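Local atomic coordinates of scyllo-inosose 3-dehydrogenase (Thermotoga maritima, PDB entry 3IP1), a protein that catalyses the NAD(+)-dependent oxidation of scyllo-inosose to 3-dehydro-scyllo-inosose, a zinc-dependent step that probably belongs to myo-inositol breakdown. Residues E329-V333 with R334-I338. Numbering follows the deposited sequence.
Sequences EVFQV and RRAQI
A Schellman motif ends helix 328-333, and its defining bond runs from Ala336 N back to Phe331 O (2.9 Å). That bond is nearly straight. The inner bond, Arg335 N to Gln332 O at 3.4 Å, is weak. Arg335 makes the reversal by taking left-handed backbone angles, with phi 55°. One residue earlier, Arg334 N still makes a helical bond to Val330 O (3.0 Å).

The apolar contact usual for this motif is also present. Phe331 CD1 meets Ala336 CB at 3.5 Å, approaching obliquely. Beyond it, Ile338 lays CD1 over one ring face in a CH-pi contact, 3.8 Å from the centroid of the Phe331 ring. Ile338 CG1 lies 3.3 Å from Phe331 CE1. Gln337 N sits at the ring edge.

The turn thus feeds the helix into strand 337-340, the last strand of the Rossmann-type parallel sheet in this chain. Gln337 and Ile338 pair antiparallel with a strand of the second subunit, so the sheet continues across the interface.

Arg334 folds back on the helix end, its chain bent at chi2 (-55°) and chi3 (-61°). Arg334 NH2 reaches Val333 O at 3.2 Å from above the carbonyl plane, while NH1 bonds Ala307 O. With an alanine here the guanidinium is gone, so Val333 O and Ala307 O would probably each lose a donor, and the helix C-terminus a positive charge that is likely to suit it. Val333 O has another donor, ND1 of His146 of the second subunit.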
loop_
_atom_site.group_PDB
_atom_site.type_symbol
_atom_site.label_atom_id
_atom_site.label_comp_id
_atom_site.label_asym_id
_atom_site.label_seq_id
_atom_site.Cartn_x
_atom_site.Cartn_y
_atom_site.Cartn_z
ATOM N N GLU A 329 -21.117 -7.812 -9.461
ATOM C CA GLU A 329 -21.843 -7.400 -8.257
ATOM C C GLU A 329 -21.259 -7.971 -6.979
ATOM O O GLU A 329 -21.211 -7.291 -5.950
ATOM C CB GLU A 329 -23.310 -7.812 -8.377
ATOM C CG GLU A 329 -24.149 -7.566 -7.123
ATOM C CD GLU A 329 -25.632 -7.593 -7.408
ATOM O OE1 GLU A 329 -26.065 -6.817 -8.282
ATOM O OE2 GLU A 329 -26.361 -8.381 -6.766
ATOM N N VAL A 330 -20.848 -9.234 -7.032
ATOM C CA VAL A 330 -20.260 -9.883 -5.869
ATOM C C VAL A 330 -19.051 -9.094 -5.343
ATOM O O VAL A 330 -18.972 -8.816 -4.140
ATOM C CB VAL A 330 -19.870 -11.334 -6.188
ATOM C CG1 VAL A 330 -18.964 -11.911 -5.081
ATOM C CG2 VAL A 330 -21.168 -12.206 -6.417
ATOM N N PHE A 331 -18.141 -8.738 -6.260
ATOM C CA PHE A 331 -16.942 -7.955 -5.962
ATOM C C PHE A 331 -17.230 -6.530 -5.508
ATOM O O PHE A 331 -16.590 -6.064 -4.569
ATOM C CB PHE A 331 -15.884 -8.073 -7.089
ATOM C CG PHE A 331 -15.367 -9.468 -7.211
ATOM C CD1 PHE A 331 -14.190 -9.844 -6.567
ATOM C CD2 PHE A 331 -16.135 -10.455 -7.847
ATOM C CE1 PHE A 331 -13.754 -11.181 -6.588
ATOM C CE2 PHE A 331 -15.706 -11.784 -7.870
ATOM C CZ PHE A 331 -14.515 -12.149 -7.236
ATOM N N GLN A 332 -18.217 -5.870 -6.113
ATOM C CA GLN A 332 -18.642 -4.555 -5.650
ATOM C C GLN A 332 -19.216 -4.582 -4.225
ATOM O O GLN A 332 -18.803 -3.807 -3.349
ATOM C CB GLN A 332 -19.675 -3.962 -6.597
ATOM C CG GLN A 332 -19.126 -3.524 -7.958
ATOM C CD GLN A 332 -20.238 -3.282 -8.981
ATOM O OE1 GLN A 332 -21.326 -3.862 -8.889
ATOM N NE2 GLN A 332 -19.965 -2.436 -9.964
ATOM N N VAL A 333 -20.162 -5.485 -4.001
ATOM C CA VAL A 333 -20.908 -5.513 -2.760
ATOM C C VAL A 333 -20.082 -6.036 -1.556
ATOM O O VAL A 333 -20.313 -5.622 -0.420
ATOM C CB VAL A 333 -22.261 -6.274 -2.936
ATOM C CG1 VAL A 333 -23.022 -6.375 -1.612
ATOM C CG2 VAL A 333 -23.158 -5.566 -3.982
ATOM N N ARG A 334 -19.130 -6.935 -1.797
ATOM C CA ARG A 334 -18.311 -7.465 -0.698
ATOM C C ARG A 334 -16.926 -6.819 -0.630
ATOM O O ARG A 334 -16.050 -7.280 0.114
ATOM C CB ARG A 334 -18.206 -8.996 -0.774
ATOM C CG ARG A 334 -19.525 -9.717 -1.060
ATOM C CD ARG A 334 -20.648 -9.358 -0.062
ATOM N NE ARG A 334 -20.303 -9.720 1.316
ATOM C CZ ARG A 334 -20.263 -8.850 2.321
ATOM N NH1 ARG A 334 -19.941 -9.255 3.539
ATOM N NH2 ARG A 334 -20.585 -7.583 2.109
ATOM N N ARG A 335 -16.732 -5.767 -1.423
ATOM C CA ARG A 335 -15.457 -5.030 -1.440
ATOM C C ARG A 335 -14.273 -5.971 -1.710
ATOM O O ARG A 335 -13.241 -5.933 -1.021
ATOM C CB ARG A 335 -15.268 -4.254 -0.115
ATOM C CG ARG A 335 -14.507 -2.959 -0.279
ATOM C CD ARG A 335 -14.155 -2.353 1.083
ATOM N NE ARG A 335 -13.702 -0.984 0.930
ATOM C CZ ARG A 335 -12.433 -0.618 0.806
ATOM N NH1 ARG A 335 -12.135 0.661 0.644
ATOM N NH2 ARG A 335 -11.471 -1.525 0.853
ATOM N N ALA A 336 -14.431 -6.808 -2.724
ATOM C CA ALA A 336 -13.461 -7.853 -3.012
ATOM C C ALA A 336 -12.705 -7.525 -4.284
ATOM O O ALA A 336 -13.080 -6.619 -5.025
ATOM C CB ALA A 336 -14.150 -9.216 -3.104
ATOM N N GLN A 337 -11.598 -8.216 -4.501
ATOM C CA GLN A 337 -10.802 -7.998 -5.707
ATOM C C GLN A 337 -10.186 -9.295 -6.261
ATOM O O GLN A 337 -10.157 -10.325 -5.601
ATOM C CB GLN A 337 -9.710 -6.926 -5.493
ATOM C CG GLN A 337 -8.815 -7.103 -4.245
ATOM C CD GLN A 337 -9.472 -6.611 -2.913
ATOM O OE1 GLN A 337 -10.297 -5.675 -2.876
ATOM N NE2 GLN A 337 -9.101 -7.256 -1.826
ATOM N N ILE A 338 -9.690 -9.192 -7.488
ATOM C CA ILE A 338 -9.152 -10.305 -8.242
ATOM C C ILE A 338 -7.817 -9.864 -8.814
ATOM O O ILE A 338 -7.750 -8.866 -9.527
ATOM C CB ILE A 338 -10.068 -10.652 -9.459
ATOM C CG1 ILE A 338 -11.507 -10.956 -9.005
ATOM C CG2 ILE A 338 -9.470 -11.824 -10.273
ATOM C CD1 ILE A 338 -12.487 -10.950 -10.146
#